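Local structure of D-glyceraldehyde dehydrogenase (NADP(+)) (5IZD) at residues E100-Y111 with F150-P161; P440-T448 with E458-E466. The protein oxidises D-glyceraldehyde to (R)-glycerate with NADP(+) as hydride acceptor, a step of the non-phosphorylated Entner-Doudoroff pathway. All coordinates share one frame; numbering follows the deposited sequence.

Contact 1 of 2, residues E100-Y111 with F150-P161; sequences EVDGVIDQIQYY and FPAGMVARKLAP
Glu-100 reaches the start of helix 153-164 and receives two backbone N-H groups on a single carboxylate oxygen. Gly-153 N meets Glu-100 OE2 at 2.9 Å on its anti lone pair, almost straight at 172°, while Ala-152 N approaches on the same anti side but 31° out of the carboxylate plane. The side chain gets there fully extended, CG anti to the backbone N (chi1 -176°). Its other oxygen, OE1, forms a salt bridge with Lys-92. With an alanine in place of Glu-100, both N-H groups and the charge of Lys-92 would probably lose this acceptor, and a gap would be likely beside Pro-151, whose CD packs 3.3 Å from Glu-100 OE2. The second polar link is the amide of Gln-107: NE2 donates to Gly-153 O across the interface (3.2 Å) and to Gly-103 O within its own helix, which fixes the rotation of the amide. Gln-107 OE1 rests against Arg-157 CB at 3.2 Å, amide and guanidinium planes steeply inclined.

Apolar contacts fill the remainder. Ala-156 CB lies 4.0 Å from both Val-104 CG1 and Ile-108 CG1, and the small Ala-156 and Ala-160 are consistent with the close approach, 8.7 Å, of the nearly parallel axes of 100-111 and 153-161. Pro-161 CD sits over one face of the Tyr-111 ring, a CH-pi contact.

Arg-157, which probably binds NADP(+) and substrate, as in related enzymes, pairs with Glu-441. Around this buried helix pair, helix 39-77 packs on Ile-108, helix 79-90 on Val-101 and Pro-151, and helix 178-190 on Ala-152 and Val-155.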
loop_
_atom_site.group_PDB
_atom_site.type_symbol
_atom_site.label_atom_id
_atom_site.label_comp_id
_atom_site.label_asym_id
_atom_site.label_seq_id
_atom_site.Cartn_x
_atom_site.Cartn_y
_atom_site.Cartn_z
ATOM N N GLU A 100 -29.912 -1.990 11.180
ATOM C CA GLU A 100 -29.053 -0.924 11.624
ATOM C C GLU A 100 -28.133 -1.338 12.768
ATOM O O GLU A 100 -26.982 -0.985 12.795
ATOM C CB GLU A 100 -29.820 0.336 11.955
ATOM C CG GLU A 100 -28.893 1.458 12.331
ATOM C CD GLU A 100 -29.517 2.817 12.323
ATOM O OE1 GLU A 100 -30.683 2.965 11.962
ATOM O OE2 GLU A 100 -28.827 3.742 12.685
ATOM N N VAL A 101 -28.661 -2.107 13.700
ATOM C CA VAL A 101 -27.891 -2.579 14.822
ATOM C C VAL A 101 -26.871 -3.646 14.373
ATOM O O VAL A 101 -25.784 -3.711 14.860
ATOM C CB VAL A 101 -28.807 -3.020 15.974
ATOM C CG1 VAL A 101 -27.998 -3.572 17.109
ATOM C CG2 VAL A 101 -29.628 -1.831 16.445
ATOM N N ASP A 102 -27.244 -4.455 13.410
ATOM C CA ASP A 102 -26.358 -5.426 12.834
ATOM C C ASP A 102 -25.122 -4.636 12.346
ATOM O O ASP A 102 -24.014 -4.992 12.585
ATOM C CB ASP A 102 -27.023 -6.067 11.627
ATOM C CG ASP A 102 -27.902 -7.250 11.974
ATOM O OD1 ASP A 102 -27.934 -7.660 13.116
ATOM O OD2 ASP A 102 -28.539 -7.792 11.082
ATOM N N GLY A 103 -25.386 -3.548 11.654
ATOM C CA GLY A 103 -24.393 -2.680 11.088
ATOM C C GLY A 103 -23.529 -1.979 12.082
ATOM O O GLY A 103 -22.389 -1.725 11.818
ATOM N N VAL A 104 -24.079 -1.664 13.236
ATOM C CA VAL A 104 -23.322 -1.022 14.271
ATOM C C VAL A 104 -22.253 -2.019 14.719
ATOM O O VAL A 104 -21.137 -1.667 14.894
ATOM C CB VAL A 104 -24.229 -0.589 15.470
ATOM C CG1 VAL A 104 -23.448 -0.405 16.740
ATOM C CG2 VAL A 104 -24.997 0.681 15.180
ATOM N N ILE A 105 -22.665 -3.254 14.902
ATOM C CA ILE A 105 -21.844 -4.368 15.385
ATOM C C ILE A 105 -20.800 -4.715 14.330
ATOM O O ILE A 105 -19.622 -4.744 14.667
ATOM C CB ILE A 105 -22.703 -5.617 15.769
ATOM C CG1 ILE A 105 -23.553 -5.320 17.027
ATOM C CG2 ILE A 105 -21.844 -6.875 15.975
ATOM C CD1 ILE A 105 -24.800 -6.188 17.160
ATOM N N ASP A 106 -21.177 -4.835 13.079
ATOM C CA ASP A 106 -20.218 -5.078 12.021
ATOM C C ASP A 106 -19.172 -3.969 11.859
ATOM O O ASP A 106 -18.048 -4.254 11.605
ATOM C CB ASP A 106 -20.913 -5.294 10.689
ATOM C CG ASP A 106 -19.923 -5.595 9.529
ATOM O OD1 ASP A 106 -19.403 -6.678 9.466
ATOM O OD2 ASP A 106 -19.673 -4.746 8.683
ATOM N N GLN A 107 -19.551 -2.722 12.033
ATOM C CA GLN A 107 -18.662 -1.631 11.792
ATOM C C GLN A 107 -17.650 -1.495 12.900
ATOM O O GLN A 107 -16.471 -1.240 12.667
ATOM C CB GLN A 107 -19.423 -0.317 11.653
ATOM C CG GLN A 107 -20.057 -0.090 10.304
ATOM C CD GLN A 107 -20.745 1.265 10.300
ATOM O OE1 GLN A 107 -20.211 2.236 9.759
ATOM N NE2 GLN A 107 -21.879 1.364 10.999
ATOM N N ILE A 108 -18.144 -1.594 14.133
ATOM C CA ILE A 108 -17.255 -1.519 15.264
ATOM C C ILE A 108 -16.201 -2.663 15.195
ATOM O O ILE A 108 -15.014 -2.427 15.444
ATOM C CB ILE A 108 -18.014 -1.550 16.581
ATOM C CG1 ILE A 108 -18.773 -0.229 16.784
ATOM C CG2 ILE A 108 -17.026 -1.735 17.718
ATOM C CD1 ILE A 108 -19.803 -0.300 17.911
ATOM N N GLN A 109 -16.622 -3.886 14.854
ATOM C CA GLN A 109 -15.677 -4.984 14.637
ATOM C C GLN A 109 -14.622 -4.635 13.571
ATOM O O GLN A 109 -13.440 -4.685 13.838
ATOM C CB GLN A 109 -16.397 -6.241 14.220
ATOM C CG GLN A 109 -15.477 -7.417 13.964
ATOM C CD GLN A 109 -14.795 -7.952 15.206
ATOM O OE1 GLN A 109 -15.271 -7.781 16.302
ATOM N NE2 GLN A 109 -13.665 -8.614 15.020
ATOM N N TYR A 110 -15.103 -4.212 12.421
ATOM C CA TYR A 110 -14.264 -3.940 11.269
ATOM C C TYR A 110 -13.215 -2.871 11.588
ATOM O O TYR A 110 -12.035 -3.083 11.297
ATOM C CB TYR A 110 -15.091 -3.506 10.086
ATOM C CG TYR A 110 -14.239 -3.012 8.926
ATOM C CD1 TYR A 110 -13.704 -3.909 7.964
ATOM C CD2 TYR A 110 -13.969 -1.637 8.772
ATOM C CE1 TYR A 110 -12.936 -3.436 6.898
ATOM C CE2 TYR A 110 -13.155 -1.180 7.744
ATOM C CZ TYR A 110 -12.652 -2.087 6.811
ATOM O OH TYR A 110 -11.869 -1.583 5.815
ATOM N N TYR A 111 -13.622 -1.753 12.210
ATOM C CA TYR A 111 -12.674 -0.693 12.501
ATOM C C TYR A 111 -11.653 -1.093 13.559
ATOM O O TYR A 111 -10.442 -0.764 13.428
ATOM C CB TYR A 111 -13.346 0.628 12.856
ATOM C CG TYR A 111 -13.996 1.297 11.673
ATOM C CD1 TYR A 111 -13.249 1.740 10.610
ATOM C CD2 TYR A 111 -15.365 1.483 11.617
ATOM C CE1 TYR A 111 -13.821 2.318 9.517
ATOM C CE2 TYR A 111 -15.963 2.098 10.543
ATOM C CZ TYR A 111 -15.181 2.530 9.487
ATOM O OH TYR A 111 -15.735 3.131 8.359
ATOM N N PHE A 150 -29.646 7.632 10.193
ATOM C CA PHE A 150 -29.063 6.379 10.684
ATOM C C PHE A 150 -28.394 6.739 11.993
ATOM O O PHE A 150 -27.138 6.790 12.106
ATOM C CB PHE A 150 -28.113 5.743 9.664
ATOM C CG PHE A 150 -28.837 5.293 8.427
ATOM C CD1 PHE A 150 -29.547 4.084 8.432
ATOM C CD2 PHE A 150 -28.963 6.134 7.351
ATOM C CE1 PHE A 150 -30.332 3.701 7.337
ATOM C CE2 PHE A 150 -29.759 5.773 6.268
ATOM C CZ PHE A 150 -30.441 4.555 6.256
ATOM N N PRO A 151 -29.232 6.976 13.011
ATOM C CA PRO A 151 -28.750 7.586 14.223
ATOM C C PRO A 151 -27.862 6.682 15.101
ATOM O O PRO A 151 -27.334 7.171 16.118
ATOM C CB PRO A 151 -30.067 7.934 14.975
ATOM C CG PRO A 151 -30.999 6.813 14.584
ATOM C CD PRO A 151 -30.634 6.519 13.136
ATOM N N ALA A 152 -27.808 5.376 14.837
ATOM C CA ALA A 152 -26.931 4.470 15.580
ATOM C C ALA A 152 -25.744 4.099 14.663
ATOM O O ALA A 152 -24.587 4.152 15.090
ATOM C CB ALA A 152 -27.676 3.230 16.009
ATOM N N GLY A 153 -26.046 3.741 13.415
ATOM C CA GLY A 153 -24.996 3.463 12.345
ATOM C C GLY A 153 -23.952 4.558 12.216
ATOM O O GLY A 153 -22.746 4.294 12.099
ATOM N N MET A 154 -24.414 5.804 12.245
ATOM C CA MET A 154 -23.501 6.940 12.003
ATOM C C MET A 154 -22.606 7.217 13.203
ATOM O O MET A 154 -21.489 7.723 13.065
ATOM C CB MET A 154 -24.275 8.190 11.596
ATOM C CG MET A 154 -24.980 8.068 10.266
ATOM S SD MET A 154 -23.750 8.228 8.929
ATOM C CE MET A 154 -24.983 8.217 7.592
ATOM N N VAL A 155 -23.113 6.890 14.397
ATOM C CA VAL A 155 -22.307 7.017 15.581
ATOM C C VAL A 155 -21.197 5.989 15.575
ATOM O O VAL A 155 -20.061 6.345 15.757
ATOM C CB VAL A 155 -23.177 6.917 16.848
ATOM C CG1 VAL A 155 -22.338 6.756 18.088
ATOM C CG2 VAL A 155 -24.114 8.119 16.884
ATOM N N ALA A 156 -21.546 4.724 15.411
ATOM C CA ALA A 156 -20.540 3.672 15.226
ATOM C C ALA A 156 -19.501 4.018 14.110
ATOM O O ALA A 156 -18.327 3.821 14.298
ATOM C CB ALA A 156 -21.201 2.333 14.896
ATOM N N ARG A 157 -19.967 4.507 12.972
ATOM C CA ARG A 157 -19.091 4.815 11.830
ATOM C C ARG A 157 -17.989 5.830 12.141
ATOM O O ARG A 157 -16.922 5.709 11.612
ATOM C CB ARG A 157 -19.913 5.339 10.661
ATOM C CG ARG A 157 -19.075 5.977 9.554
ATOM C CD ARG A 157 -19.966 6.372 8.407
ATOM N NE ARG A 157 -20.417 5.205 7.699
ATOM C CZ ARG A 157 -21.373 5.221 6.773
ATOM N NH1 ARG A 157 -21.993 6.354 6.434
ATOM N NH2 ARG A 157 -21.704 4.080 6.184
ATOM N N LYS A 158 -18.287 6.821 12.959
ATOM C CA LYS A 158 -17.393 7.877 13.359
ATOM C C LYS A 158 -16.568 7.578 14.624
ATOM O O LYS A 158 -15.350 7.827 14.629
ATOM C CB LYS A 158 -18.216 9.160 13.530
ATOM C CG LYS A 158 -18.814 9.548 12.182
ATOM C CD LYS A 158 -19.496 10.884 12.185
ATOM C CE LYS A 158 -20.343 11.075 10.945
ATOM N NZ LYS A 158 -19.502 11.194 9.738
ATOM N N LEU A 159 -17.185 7.016 15.666
ATOM C CA LEU A 159 -16.463 6.745 16.927
ATOM C C LEU A 159 -15.454 5.610 16.788
ATOM O O LEU A 159 -14.349 5.734 17.266
ATOM C CB LEU A 159 -17.385 6.403 18.121
ATOM C CG LEU A 159 -18.400 7.403 18.654
ATOM C CD1 LEU A 159 -19.136 6.763 19.792
ATOM C CD2 LEU A 159 -17.793 8.679 19.141
ATOM N N ALA A 160 -15.819 4.507 16.155
ATOM C CA ALA A 160 -14.859 3.374 16.086
ATOM C C ALA A 160 -13.519 3.731 15.455
ATOM O O ALA A 160 -12.484 3.516 16.101
ATOM C CB ALA A 160 -15.455 2.130 15.463
ATOM N N PRO A 161 -13.528 4.348 14.246
ATOM C CA PRO A 161 -12.206 4.610 13.658
ATOM C C PRO A 161 -11.476 5.749 14.357
ATOM O O PRO A 161 -10.239 5.745 14.407
ATOM C CB PRO A 161 -12.514 5.021 12.211
ATOM C CG PRO A 161 -13.961 5.435 12.213
ATOM C CD PRO A 161 -14.605 4.603 13.271
#

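Contact 2 of 2, residues P440-T448 with E458-E466; sequences PEASQGYHT and EGSKYGISE
Tyr-446 lies with its ring edge along helix 460-465. CG of Tyr-446 is anti to its backbone N (chi1 179°), which brings Tyr-446 CD1 within 3.4 Å of Gly-459 O, near the ring plane; Tyr-462 CB packs 3.7 Å from the same carbon, the two side chains crossing at about a right angle. At the far end of the ring, Tyr-446 OH donates to Glu-466 OE2 (2.8 Å), nearly along its C-O axis, with ring and carboxylate planes 30° apart. Glu-466 OE1 pairs with Lys-243.

The backbones meet in a single antiparallel bridge, a hydrogen-bonded pair in which His-447 N gives to Glu-458 O (2.8 Å) and Glu-458 N to His-447 O. Ser-460 N adds a bond to Ser-443 O. At the backbone angles of Gly-459 a side chain would collide with the preceding carbonyl, and its CB would also clash with Gly-445 O.

His-447 ND1 bonds to Glu-432 of strand 432-435, and the His-447 side chain comes within about 3 Å (nearest atoms) of Glu-247, the predicted proton acceptor, so this loop borders the probable active site. Helix 153-164 touches His-447 and Glu-458 through Arg-157, helix 94-112 meets Ser-443, and strand 468-476 of the third subunit packs Leu-470 on Tyr-446 and Tyr-462.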
loop_
_atom_site.group_PDB
_atom_site.type_symbol
_atom_site.label_atom_id
_atom_site.label_comp_id
_atom_site.label_asym_id
_atom_site.label_seq_id
_atom_site.Cartn_x
_atom_site.Cartn_y
_atom_site.Cartn_z
ATOM N N PRO A 440 -27.006 -1.367 1.027
ATOM C CA PRO A 440 -26.143 -0.222 1.304
ATOM C C PRO A 440 -24.682 -0.502 1.073
ATOM O O PRO A 440 -24.312 -1.628 0.682
ATOM C CB PRO A 440 -26.445 0.077 2.797
ATOM C CG PRO A 440 -26.678 -1.277 3.369
ATOM C CD PRO A 440 -27.464 -1.999 2.287
ATOM N N GLU A 441 -23.866 0.523 1.296
ATOM C CA GLU A 441 -22.386 0.436 1.233
ATOM C C GLU A 441 -21.850 -0.504 2.303
ATOM O O GLU A 441 -22.474 -0.683 3.361
ATOM C CB GLU A 441 -21.715 1.818 1.389
ATOM C CG GLU A 441 -21.812 2.496 2.783
ATOM C CD GLU A 441 -23.187 3.074 3.117
ATOM O OE1 GLU A 441 -24.140 3.023 2.311
ATOM O OE2 GLU A 441 -23.337 3.623 4.201
ATOM N N ALA A 442 -20.678 -1.076 2.042
ATOM C CA ALA A 442 -20.057 -1.982 2.978
ATOM C C ALA A 442 -18.922 -1.227 3.664
ATOM O O ALA A 442 -18.412 -0.228 3.140
ATOM C CB ALA A 442 -19.530 -3.241 2.285
ATOM N N SER A 443 -18.540 -1.725 4.834
ATOM C CA SER A 443 -17.458 -1.139 5.620
ATOM C C SER A 443 -16.123 -1.126 4.909
ATOM O O SER A 443 -15.339 -0.244 5.183
ATOM C CB SER A 443 -17.324 -1.894 6.932
ATOM O OG SER A 443 -18.510 -1.679 7.643
ATOM N N GLN A 444 -15.887 -2.106 4.019
ATOM C CA GLN A 444 -14.644 -2.213 3.232
ATOM C C GLN A 444 -14.634 -1.250 2.053
ATOM O O GLN A 444 -13.590 -1.105 1.394
ATOM C CB GLN A 444 -14.340 -3.662 2.730
ATOM C CG GLN A 444 -15.414 -4.340 1.888
ATOM C CD GLN A 444 -16.453 -5.098 2.757
ATOM O OE1 GLN A 444 -16.854 -4.664 3.865
ATOM N NE2 GLN A 444 -16.911 -6.208 2.233
ATOM N N GLY A 445 -15.810 -0.685 1.735
ATOM C CA GLY A 445 -15.906 0.392 0.739
ATOM C C GLY A 445 -15.506 1.781 1.204
ATOM O O GLY A 445 -15.519 2.051 2.365
ATOM N N TYR A 446 -15.137 2.672 0.307
ATOM C CA TYR A 446 -14.772 4.015 0.692
ATOM C C TYR A 446 -15.939 4.887 0.285
ATOM O O TYR A 446 -16.064 5.247 -0.841
ATOM C CB TYR A 446 -13.478 4.462 0.037
ATOM C CG TYR A 446 -13.007 5.853 0.346
ATOM C CD1 TYR A 446 -12.492 6.171 1.577
ATOM C CD2 TYR A 446 -13.026 6.834 -0.601
ATOM C CE1 TYR A 446 -12.044 7.416 1.846
ATOM C CE2 TYR A 446 -12.569 8.086 -0.331
ATOM C CZ TYR A 446 -12.083 8.361 0.900
ATOM O OH TYR A 446 -11.646 9.584 1.185
ATOM N N HIS A 447 -16.794 5.204 1.240
ATOM C CA HIS A 447 -18.020 5.946 1.026
ATOM C C HIS A 447 -17.683 7.416 0.821
ATOM O O HIS A 447 -17.225 8.073 1.745
ATOM C CB HIS A 447 -18.901 5.811 2.283
ATOM C CG HIS A 447 -20.324 6.228 2.118
ATOM N ND1 HIS A 447 -21.154 5.643 1.187
ATOM C CD2 HIS A 447 -21.121 7.033 2.878
ATOM C CE1 HIS A 447 -22.387 6.111 1.341
ATOM N NE2 HIS A 447 -22.386 6.974 2.344
ATOM N N THR A 448 -17.958 7.937 -0.365
ATOM C CA THR A 448 -17.480 9.240 -0.760
ATOM C C THR A 448 -18.233 9.643 -2.025
ATOM O O THR A 448 -19.042 8.886 -2.574
ATOM C CB THR A 448 -15.922 9.152 -1.014
ATOM O OG1 THR A 448 -15.339 10.454 -1.089
ATOM C CG2 THR A 448 -15.625 8.392 -2.296
ATOM N N GLU A 458 -15.404 7.798 4.172
ATOM C CA GLU A 458 -15.452 6.870 5.305
ATOM C C GLU A 458 -15.550 5.401 4.895
ATOM O O GLU A 458 -16.228 5.047 3.941
ATOM C CB GLU A 458 -16.641 7.212 6.184
ATOM C CG GLU A 458 -16.567 8.605 6.750
ATOM C CD GLU A 458 -17.879 9.043 7.444
ATOM O OE1 GLU A 458 -17.952 9.185 8.719
ATOM O OE2 GLU A 458 -18.839 9.237 6.648
ATOM N N GLY A 459 -14.876 4.549 5.628
ATOM C CA GLY A 459 -14.796 3.177 5.297
ATOM C C GLY A 459 -13.575 2.843 4.489
ATOM O O GLY A 459 -12.992 3.686 3.806
ATOM N N SER A 460 -13.218 1.572 4.516
ATOM C CA SER A 460 -11.984 1.059 3.921
ATOM C C SER A 460 -10.740 1.514 4.667
ATOM O O SER A 460 -10.768 2.344 5.554
ATOM C CB SER A 460 -11.869 1.376 2.399
ATOM O OG SER A 460 -11.214 2.625 2.127
ATOM N N LYS A 461 -9.616 0.942 4.270
ATOM C CA LYS A 461 -8.298 1.450 4.683
ATOM C C LYS A 461 -8.200 2.972 4.552
ATOM O O LYS A 461 -7.665 3.647 5.427
ATOM C CB LYS A 461 -7.203 0.810 3.790
ATOM C CG LYS A 461 -5.742 1.145 4.158
ATOM C CD LYS A 461 -4.696 0.556 3.159
ATOM C CE LYS A 461 -5.257 0.444 1.751
ATOM N NZ LYS A 461 -4.270 -0.071 0.722
ATOM N N TYR A 462 -8.682 3.498 3.438
ATOM C CA TYR A 462 -8.566 4.913 3.202
ATOM C C TYR A 462 -9.435 5.727 4.166
ATOM O O TYR A 462 -9.072 6.816 4.518
ATOM C CB TYR A 462 -8.939 5.259 1.750
ATOM C CG TYR A 462 -7.955 4.644 0.749
ATOM C CD1 TYR A 462 -6.733 5.239 0.487
ATOM C CD2 TYR A 462 -8.261 3.475 0.081
ATOM C CE1 TYR A 462 -5.780 4.617 -0.414
ATOM C CE2 TYR A 462 -7.353 2.883 -0.819
ATOM C CZ TYR A 462 -6.120 3.450 -1.055
ATOM O OH TYR A 462 -5.253 2.861 -2.012
ATOM N N GLY A 463 -10.595 5.219 4.520
ATOM C CA GLY A 463 -11.518 5.932 5.446
ATOM C C GLY A 463 -10.965 6.053 6.857
ATOM O O GLY A 463 -10.907 7.138 7.418
ATOM N N ILE A 464 -10.515 4.955 7.408
ATOM C CA ILE A 464 -9.916 4.966 8.707
ATOM C C ILE A 464 -8.634 5.820 8.663
ATOM O O ILE A 464 -8.393 6.572 9.573
ATOM C CB ILE A 464 -9.741 3.552 9.289
ATOM C CG1 ILE A 464 -9.232 3.612 10.724
ATOM C CG2 ILE A 464 -8.863 2.688 8.401
ATOM C CD1 ILE A 464 -9.354 2.344 11.514
ATOM N N SER A 465 -7.862 5.737 7.574
ATOM C CA SER A 465 -6.634 6.560 7.416
ATOM C C SER A 465 -6.913 8.084 7.408
ATOM O O SER A 465 -6.039 8.850 7.735
ATOM C CB SER A 465 -5.794 6.093 6.198
ATOM O OG SER A 465 -5.413 4.762 6.452
ATOM N N GLU A 466 -8.185 8.501 7.206
ATOM C CA GLU A 466 -8.545 9.914 7.284
ATOM C C GLU A 466 -8.394 10.448 8.691
ATOM O O GLU A 466 -8.287 11.668 8.867
ATOM C CB GLU A 466 -9.984 10.213 6.789
ATOM C CG GLU A 466 -10.260 9.879 5.315
ATOM C CD GLU A 466 -9.538 10.744 4.256
ATOM O OE1 GLU A 466 -8.673 11.608 4.576
ATOM O OE2 GLU A 466 -9.859 10.539 3.054
#

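How the contacts relate
Both contacts are buried and adjoin each other, with centres about 12 Å apart. Contact 1 joins two regular helices, with alanines of one helix against larger apolar side chains of the other and polar links near the start of helix 153-164; contact 2 joins a loop to a short helix, chiefly through backbone bonds and one tyrosine-carboxylate bond. Two salt bridges tie them together: Arg-157 NH2 to Glu-441 OE2 at 2.6 Å and Lys-158 NZ to Glu-458 OE1 at 2.7 Å. Arg-157 and His-447 both approach Glu-247, the predicted proton acceptor, from separate contacts. Both contacts touch the second subunit, and contact 2 also meets the third, as parts of the homotetramer.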